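Local coordinates for protein GH5 (PDB 4YHE) that probably hydrolyses beta-glucosidic linkages of cellulose, as a family 5 glycoside hydrolase of Bacteroidetes, a cellulase linked with a polysaccharide utilization locus, at residues A[130-135]-A[187-192]; A[252-257]-A[261-266]; A[309-314]-A[361-366]. All coordinates share one frame; numbering follows the deposited sequence.

Interaction 1: residues A[130-135]-A[187-192]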
# COMPACT_ATOMS: atom_id res chain seq x y z
N GLU A 130 3.98 29.19 3.61
CA GLU A 130 5.22 29.25 2.86
C GLU A 130 5.96 27.91 2.90
O GLU A 130 6.58 27.52 1.94
CB GLU A 130 6.10 30.41 3.34
CG GLU A 130 5.38 31.75 3.19
CD GLU A 130 6.30 32.95 3.34
OE1 GLU A 130 6.06 33.96 2.64
OE2 GLU A 130 7.25 32.89 4.16
N ARG A 131 5.88 27.18 4.00
CA ARG A 131 6.46 25.82 4.01
C ARG A 131 5.67 24.87 3.09
O ARG A 131 6.24 24.06 2.34
CB ARG A 131 6.55 25.28 5.44
CG ARG A 131 7.23 23.92 5.57
CD ARG A 131 8.73 23.94 5.20
NE ARG A 131 9.21 22.58 4.96
CZ ARG A 131 9.66 21.73 5.88
NH1 ARG A 131 9.74 22.07 7.17
NH2 ARG A 131 10.03 20.50 5.50
N ASN A 132 4.36 25.00 3.11
CA ASN A 132 3.48 24.18 2.27
C ASN A 132 3.78 24.40 0.78
O ASN A 132 3.87 23.44 -0.00
CB ASN A 132 2.01 24.51 2.59
CG ASN A 132 1.03 23.52 1.98
OD1 ASN A 132 1.39 22.39 1.67
ND2 ASN A 132 -0.21 23.95 1.81
N GLN A 133 3.95 25.66 0.40
CA GLN A 133 4.38 26.02 -0.96
C GLN A 133 5.70 25.36 -1.37
O GLN A 133 5.82 24.90 -2.50
CB GLN A 133 4.52 27.56 -1.10
CG GLN A 133 3.23 28.28 -1.46
CD GLN A 133 3.18 29.78 -1.09
OE1 GLN A 133 4.21 30.40 -0.76
NE2 GLN A 133 1.98 30.35 -1.13
N LEU A 134 6.69 25.34 -0.48
CA LEU A 134 7.99 24.70 -0.75
C LEU A 134 7.85 23.19 -0.96
O LEU A 134 8.48 22.62 -1.85
CB LEU A 134 8.96 24.91 0.41
CG LEU A 134 9.64 26.26 0.63
CD1 LEU A 134 10.54 26.18 1.85
CD2 LEU A 134 10.44 26.68 -0.60
N ILE A 135 7.06 22.56 -0.09
CA ILE A 135 6.89 21.11 -0.13
C ILE A 135 6.20 20.79 -1.46
O ILE A 135 6.56 19.83 -2.15
CB ILE A 135 6.09 20.62 1.10
CG1 ILE A 135 7.00 20.67 2.33
CG2 ILE A 135 5.52 19.22 0.89
CD1 ILE A 135 6.28 20.60 3.65
N ASN A 187 -5.14 16.92 0.86
CA ASN A 187 -5.87 17.04 -0.38
C ASN A 187 -5.18 17.92 -1.40
O ASN A 187 -5.09 17.55 -2.54
CB ASN A 187 -7.31 17.49 -0.15
CG ASN A 187 -8.18 16.36 0.39
OD1 ASN A 187 -8.03 15.19 0.05
ND2 ASN A 187 -9.10 16.72 1.24
N GLU A 188 -4.63 19.05 -0.96
CA GLU A 188 -3.83 19.89 -1.83
C GLU A 188 -2.57 19.17 -2.38
O GLU A 188 -2.20 19.35 -3.56
CB GLU A 188 -3.37 21.14 -1.08
CG GLU A 188 -4.50 22.04 -0.64
CD GLU A 188 -4.03 23.17 0.27
OE1 GLU A 188 -2.82 23.39 0.39
OE2 GLU A 188 -4.87 23.82 0.89
N TRP A 189 -1.90 18.42 -1.52
CA TRP A 189 -0.71 17.68 -1.94
C TRP A 189 -1.07 16.68 -3.03
O TRP A 189 -0.37 16.55 -4.02
CB TRP A 189 -0.08 16.95 -0.78
CG TRP A 189 0.69 17.86 0.19
CD1 TRP A 189 0.77 19.22 0.18
CD2 TRP A 189 1.42 17.42 1.34
NE1 TRP A 189 1.55 19.65 1.22
CE2 TRP A 189 1.95 18.58 1.97
CE3 TRP A 189 1.68 16.16 1.90
CZ2 TRP A 189 2.73 18.51 3.10
CZ3 TRP A 189 2.44 16.09 3.07
CH2 TRP A 189 2.99 17.28 3.64
N ASN A 190 -2.16 15.95 -2.86
CA ASN A 190 -2.56 14.99 -3.89
C ASN A 190 -2.88 15.70 -5.21
O ASN A 190 -2.54 15.19 -6.29
CB ASN A 190 -3.74 14.11 -3.49
CG ASN A 190 -3.36 12.94 -2.57
OD1 ASN A 190 -2.23 12.42 -2.61
ND2 ASN A 190 -4.30 12.54 -1.73
N GLN A 191 -3.52 16.88 -5.14
CA GLN A 191 -3.81 17.64 -6.36
C GLN A 191 -2.52 18.01 -7.10
O GLN A 191 -2.40 17.82 -8.31
CB GLN A 191 -4.62 18.89 -6.04
CG GLN A 191 -5.09 19.69 -7.25
CD GLN A 191 -6.07 18.92 -8.09
OE1 GLN A 191 -7.18 18.65 -7.65
NE2 GLN A 191 -5.68 18.55 -9.29
N VAL A 192 -1.57 18.54 -6.35
CA VAL A 192 -0.26 18.92 -6.88
C VAL A 192 0.49 17.73 -7.53
O VAL A 192 1.05 17.86 -8.61
CB VAL A 192 0.55 19.61 -5.77
CG1 VAL A 192 2.05 19.59 -6.03
CG2 VAL A 192 0.05 21.06 -5.62
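Asn132 reaches from helix 129-149 across to helix 181-199 and uses both ends of its amide there. Its carbonyl oxygen OD1 accepts the buried indole N-H of Trp189, with NE1 2.8 Å from OD1. The bond meets the indole at its edge, in the ring plane, and meets the amide nearly head-on to the C=O, although the two flat groups are turned 47° apart. The other end donates: Asn132 ND2 lies 3.0 Å from Glu188 OE1, which sits close to the amide plane. Asparagine suits this place because one short side chain offers an acceptor to the tryptophan and a donor to the glutamate. With CG swung anti to the backbone N (chi1 -168°), the amide is carried out toward the other helix. Glu188 OE1 also forms a salt bridge with Lys136, one turn along from Asn132, so its charge is answered by more than the amide, and Asn132 ND2 has a weak second bond to Glu129. Beside this polar pair Ile135 supplies the apolar part, its CG2 lying 3.6 Å from Trp189 CZ2 and resting toward the rim of the indole. The short segments run 11.2 Å apart at an angle of 30°, a wide spacing bridged by the large Trp189 and the extended Glu188. Leu122 and Ala125 of helix 122-127, Leu120 of the preceding loop and Leu139 on helix 129-149 also pack against the indole. Helices 129-149 and 181-199 flank strand 157-160 in sequence, so the contact joins successive outer helices of the beta/alpha barrel.

Interaction 2: residues A[252-257]-A[261-266]; sequences AKYNEW and GKDVVP
Glu256 reaches toward residues 261-263, at the start of the inverse gamma turn centred on Asp263. Its CB sits 3.4 Å from Asp263 O and close to Gly261 CA, where the absence of a side chain matters: a beta carbon on Gly261 would run into Val264 CG1. With CG anti to the carbonyl carbon (chi1 -65°) and the chain extended beyond it, CD comes to 3.9 Å from both Lys262 N and Asp263 N, with OE1 facing these consecutive N-H groups. OE1 accepts from Lys262 N at 2.7 Å, nearly in line with its C-O bond, and from Asp263 N at 3.0 Å, on the anti side. Ser387 adds a further bond to OE1, while OE2 takes the backbone N-H of Ser388. The backbone of Glu256 joins in, its N donating to Asp263 O. Asp263 replies with its own carboxylate: OD2 accepts Asn255 N at 2.9 Å, from above the carboxylate plane. A water bridges that OD2 to Asn255 ND2, and the amide oxygen of Asn255 is bonded to Arg301. A second water links Glu256 O to Val265 N. Tyr254 closes the far end by apolar contact, with Val265 CA over its ring face, 4.1 Å from the centroid, and Pro266 CD 4.0 Å from Tyr254 CZ. Acidic residues suit a loop without regular structure, since each carboxylate can take up backbone N-H groups that no helix or strand satisfies. The two carboxylates stand apart, and Arg389, in a salt bridge with Asp263, probably eases their mutual repulsion and ties the C-terminal end to this loop.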
# COMPACT_ATOMS: atom_id res chain seq x y z
N ALA A 252 0.43 -8.32 17.41
CA ALA A 252 0.26 -9.70 17.87
C ALA A 252 0.19 -9.85 19.38
O ALA A 252 0.69 -10.82 19.94
CB ALA A 252 1.38 -10.58 17.33
N LYS A 253 -0.41 -8.87 20.07
CA LYS A 253 -0.75 -9.06 21.45
C LYS A 253 -1.76 -10.18 21.60
O LYS A 253 -1.74 -10.91 22.61
CB LYS A 253 -1.35 -7.80 22.03
CG LYS A 253 -0.33 -6.71 22.29
CD LYS A 253 -1.04 -5.47 22.74
CE LYS A 253 -0.16 -4.26 22.68
NZ LYS A 253 0.95 -4.30 23.63
N TYR A 254 -2.66 -10.29 20.63
CA TYR A 254 -3.60 -11.39 20.55
C TYR A 254 -3.23 -12.28 19.36
O TYR A 254 -2.87 -11.78 18.30
CB TYR A 254 -5.01 -10.84 20.38
CG TYR A 254 -5.47 -9.95 21.51
CD1 TYR A 254 -5.16 -8.58 21.51
CD2 TYR A 254 -6.16 -10.47 22.60
CE1 TYR A 254 -5.58 -7.75 22.54
CE2 TYR A 254 -6.59 -9.65 23.64
CZ TYR A 254 -6.29 -8.28 23.61
OH TYR A 254 -6.67 -7.47 24.66
N ASN A 255 -3.42 -13.59 19.50
CA ASN A 255 -3.00 -14.48 18.45
C ASN A 255 -4.10 -15.34 17.83
O ASN A 255 -3.80 -16.25 17.09
CB ASN A 255 -1.80 -15.31 18.94
CG ASN A 255 -0.55 -14.47 19.01
OD1 ASN A 255 -0.00 -14.09 17.99
ND2 ASN A 255 -0.14 -14.10 20.21
N GLU A 256 -5.34 -14.99 18.11
CA GLU A 256 -6.49 -15.57 17.42
C GLU A 256 -7.39 -14.44 16.90
O GLU A 256 -7.31 -13.29 17.36
CB GLU A 256 -7.21 -16.54 18.38
CG GLU A 256 -6.37 -17.75 18.76
CD GLU A 256 -7.05 -18.78 19.66
OE1 GLU A 256 -8.04 -18.46 20.35
OE2 GLU A 256 -6.57 -19.94 19.68
N TRP A 257 -8.26 -14.77 15.94
CA TRP A 257 -9.13 -13.78 15.32
C TRP A 257 -10.40 -14.43 14.84
O TRP A 257 -10.37 -15.57 14.37
CB TRP A 257 -8.43 -13.10 14.12
CG TRP A 257 -9.23 -12.04 13.42
CD1 TRP A 257 -9.32 -10.71 13.77
CD2 TRP A 257 -10.03 -12.20 12.25
NE1 TRP A 257 -10.13 -10.05 12.90
CE2 TRP A 257 -10.56 -10.93 11.94
CE3 TRP A 257 -10.33 -13.28 11.41
CZ2 TRP A 257 -11.38 -10.72 10.84
CZ3 TRP A 257 -11.15 -13.06 10.35
CH2 TRP A 257 -11.68 -11.80 10.07
N GLY A 261 -12.17 -17.76 17.60
CA GLY A 261 -11.02 -17.43 18.45
C GLY A 261 -11.43 -17.20 19.89
O GLY A 261 -12.51 -16.71 20.16
N LYS A 262 -10.54 -17.53 20.81
CA LYS A 262 -10.69 -17.12 22.20
C LYS A 262 -9.71 -16.00 22.59
O LYS A 262 -10.07 -15.09 23.32
CB LYS A 262 -10.51 -18.33 23.12
CG LYS A 262 -11.54 -19.43 22.90
CD LYS A 262 -12.89 -19.05 23.47
CE LYS A 262 -13.92 -20.15 23.24
NZ LYS A 262 -13.45 -21.45 23.80
N ASP A 263 -8.47 -16.09 22.11
CA ASP A 263 -7.45 -15.06 22.41
C ASP A 263 -7.56 -13.97 21.34
O ASP A 263 -6.71 -13.85 20.46
CB ASP A 263 -6.07 -15.69 22.42
CG ASP A 263 -4.96 -14.71 22.71
OD1 ASP A 263 -5.15 -13.85 23.58
OD2 ASP A 263 -3.90 -14.82 22.06
N VAL A 264 -8.61 -13.16 21.46
CA VAL A 264 -9.01 -12.24 20.40
C VAL A 264 -9.06 -10.82 20.89
O VAL A 264 -9.29 -10.60 22.08
CB VAL A 264 -10.40 -12.58 19.85
CG1 VAL A 264 -10.37 -13.92 19.11
CG2 VAL A 264 -11.46 -12.57 20.94
N VAL A 265 -8.89 -9.87 19.97
CA VAL A 265 -9.17 -8.46 20.25
C VAL A 265 -10.66 -8.35 20.61
O VAL A 265 -11.53 -8.77 19.82
CB VAL A 265 -8.87 -7.52 19.05
CG1 VAL A 265 -9.34 -6.10 19.34
CG2 VAL A 265 -7.38 -7.52 18.67
N PRO A 266 -10.97 -7.86 21.82
CA PRO A 266 -12.38 -7.93 22.23
C PRO A 266 -13.35 -7.20 21.32
O PRO A 266 -13.20 -6.03 21.05
CB PRO A 266 -12.38 -7.31 23.64
CG PRO A 266 -11.04 -7.67 24.16
CD PRO A 266 -10.12 -7.46 22.96
O HOH W 1 -1.43 -14.42 22.95
O HOH W 2 -8.54 -10.82 17.29

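Interaction 3: residues A[309-314]-A[361-366]; sequences FRLYYF and VRAMID
Phe314 and Met364 make the aromatic contact between helices 304-323 and 357-369. The two side chains lie side by side and point the same way, and the methionine methyl settles on the phenyl face: Met364 CE stands 3.5 Å from the centroid of the Phe314 ring, only 12° off the ring normal, a CH-pi contact. Met364 SD follows above the same face, 5.2 Å from the centroid, which makes this a Met-aromatic pair as well. Two torsions put the methyl there: CG lies between the backbone N and the carbonyl carbon (chi1 57°), and the chain then bends at chi3 to lay CE over the ring. Methionine suits the place because its unbranched, flexible chain can fold its tip onto a flat face. The opposite face of the ring lies against Arg310 O of its own helix.

The aliphatic contacts centre on Ala363. Its CB meets Leu311 O at 3.8 Å and Leu311 CD2 at 4.1 Å, and it also touches Phe314 CB. So small a side chain lets the backbones draw close, and the CA atoms of Phe314 and Met364 are 5.1 Å apart. Replacing Phe314 by alanine removes the ring, which would probably leave the Met364 methyl without its aromatic platform and open a gap beside Ala360.

The salt bridge between Arg362 and Asp366 lies within helix 357-369 and takes no part in the contact with 309-314.

The segment axes approach to 8.4 Å and cross at -18°, a close, nearly parallel pairing of outer helices. Tyr330 of strand 327-332 touches Met364 from the barrel wall, as is characteristic of the helical layer that surrounds the strands of a TIM barrel.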
# COMPACT_ATOMS: atom_id res chain seq x y z
N PHE A 309 -5.22 -19.49 12.34
CA PHE A 309 -6.02 -18.29 12.42
C PHE A 309 -5.59 -17.18 11.48
O PHE A 309 -6.43 -16.50 10.94
CB PHE A 309 -6.08 -17.77 13.85
CG PHE A 309 -7.03 -18.53 14.71
CD1 PHE A 309 -8.37 -18.22 14.72
CD2 PHE A 309 -6.58 -19.62 15.46
CE1 PHE A 309 -9.27 -18.95 15.51
CE2 PHE A 309 -7.45 -20.34 16.24
CZ PHE A 309 -8.80 -20.02 16.25
N ARG A 310 -4.28 -16.99 11.30
CA ARG A 310 -3.74 -16.07 10.31
C ARG A 310 -4.19 -16.43 8.86
O ARG A 310 -4.58 -15.57 8.08
CB ARG A 310 -2.21 -16.04 10.43
CG ARG A 310 -1.53 -15.06 9.47
CD ARG A 310 -0.10 -15.46 9.22
NE ARG A 310 0.68 -14.45 8.55
CZ ARG A 310 1.88 -14.63 7.99
NH1 ARG A 310 2.45 -15.82 7.94
NH2 ARG A 310 2.50 -13.62 7.43
N LEU A 311 -4.18 -17.71 8.53
CA LEU A 311 -4.62 -18.16 7.22
C LEU A 311 -6.11 -17.93 7.04
O LEU A 311 -6.52 -17.48 5.98
CB LEU A 311 -4.26 -19.64 6.97
CG LEU A 311 -2.80 -20.04 7.06
CD1 LEU A 311 -2.58 -21.49 6.62
CD2 LEU A 311 -1.95 -19.14 6.18
N TYR A 312 -6.89 -18.21 8.08
CA TYR A 312 -8.33 -17.91 8.13
C TYR A 312 -8.57 -16.43 7.91
O TYR A 312 -9.38 -16.05 7.11
CB TYR A 312 -8.96 -18.36 9.46
CG TYR A 312 -10.37 -17.89 9.63
CD1 TYR A 312 -11.41 -18.44 8.86
CD2 TYR A 312 -10.71 -16.90 10.56
CE1 TYR A 312 -12.70 -18.01 8.99
CE2 TYR A 312 -12.02 -16.48 10.72
CZ TYR A 312 -13.01 -17.04 9.92
OH TYR A 312 -14.31 -16.65 10.03
N TYR A 313 -7.83 -15.59 8.62
CA TYR A 313 -7.93 -14.15 8.39
C TYR A 313 -7.72 -13.76 6.92
O TYR A 313 -8.53 -13.04 6.36
CB TYR A 313 -6.94 -13.48 9.33
CG TYR A 313 -6.74 -12.00 9.19
CD1 TYR A 313 -7.60 -11.09 9.83
CD2 TYR A 313 -5.64 -11.49 8.53
CE1 TYR A 313 -7.35 -9.72 9.79
CE2 TYR A 313 -5.40 -10.13 8.48
CZ TYR A 313 -6.25 -9.25 9.10
OH TYR A 313 -6.00 -7.91 9.05
N PHE A 314 -6.68 -14.29 6.27
CA PHE A 314 -6.42 -14.00 4.90
C PHE A 314 -7.56 -14.51 4.00
O PHE A 314 -8.04 -13.81 3.15
CB PHE A 314 -5.08 -14.62 4.45
CG PHE A 314 -3.82 -13.97 5.08
CD1 PHE A 314 -3.79 -12.65 5.46
CD2 PHE A 314 -2.68 -14.72 5.25
CE1 PHE A 314 -2.64 -12.10 6.02
CE2 PHE A 314 -1.53 -14.18 5.76
CZ PHE A 314 -1.51 -12.86 6.15
N VAL A 361 0.54 -17.31 1.31
CA VAL A 361 0.42 -16.72 0.01
C VAL A 361 -0.77 -17.41 -0.72
O VAL A 361 -1.59 -16.74 -1.31
CB VAL A 361 1.77 -16.86 -0.75
CG1 VAL A 361 1.63 -16.71 -2.23
CG2 VAL A 361 2.75 -15.81 -0.24
N ARG A 362 -0.85 -18.72 -0.58
CA ARG A 362 -1.96 -19.49 -1.15
C ARG A 362 -3.31 -19.10 -0.53
O ARG A 362 -4.29 -18.92 -1.26
CB ARG A 362 -1.69 -20.98 -0.98
CG ARG A 362 -0.52 -21.53 -1.80
CD ARG A 362 -0.95 -22.09 -3.16
NE ARG A 362 -1.61 -21.10 -3.99
CZ ARG A 362 -1.03 -20.13 -4.68
NH1 ARG A 362 0.29 -20.00 -4.72
NH2 ARG A 362 -1.76 -19.27 -5.35
N ALA A 363 -3.36 -18.93 0.80
CA ALA A 363 -4.59 -18.50 1.46
C ALA A 363 -5.14 -17.22 0.85
O ALA A 363 -6.33 -17.13 0.47
CB ALA A 363 -4.39 -18.37 2.95
N MET A 364 -4.28 -16.20 0.70
CA MET A 364 -4.73 -14.92 0.23
C MET A 364 -5.10 -14.94 -1.27
O MET A 364 -6.21 -14.53 -1.65
CB MET A 364 -3.69 -13.82 0.61
CG MET A 364 -2.29 -14.02 0.11
SD MET A 364 -1.17 -12.69 0.75
CE MET A 364 -1.11 -13.03 2.45
N ILE A 365 -4.21 -15.47 -2.11
CA ILE A 365 -4.42 -15.41 -3.54
C ILE A 365 -5.61 -16.32 -3.89
O ILE A 365 -6.49 -15.90 -4.57
CB ILE A 365 -3.17 -15.85 -4.31
CG1 ILE A 365 -2.06 -14.82 -4.10
CG2 ILE A 365 -3.44 -16.03 -5.80
CD1 ILE A 365 -0.73 -15.27 -4.65
N ASP A 366 -5.61 -17.54 -3.38
CA ASP A 366 -6.63 -18.51 -3.85
C ASP A 366 -8.04 -18.12 -3.37
O ASP A 366 -9.03 -18.38 -4.06
CB ASP A 366 -6.29 -19.90 -3.41
CG ASP A 366 -5.04 -20.42 -4.06
OD1 ASP A 366 -4.60 -19.87 -5.07
OD2 ASP A 366 -4.50 -21.42 -3.58

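Overall arrangement
From the N terminus, interaction 1 comes first, closing a span that runs through strand 157-160 and pairing helices 129-149 and 181-199. Interaction 2 then pinches a short loop between helices 246-249 and 270-285. Last, 309-314 with 361-366 closes a span through strand 327-332, bringing helix 357-369 against helix 304-323. The three follow in series, neither nesting nor crossing. Interaction 1 lies across the chain's centre from the other two, its centre about 41 Å from that of interaction 2. Interactions 2 and 3 touch: Trp257 packs on Phe309, Tyr312 and Tyr313, seating the loop against helix 304-323.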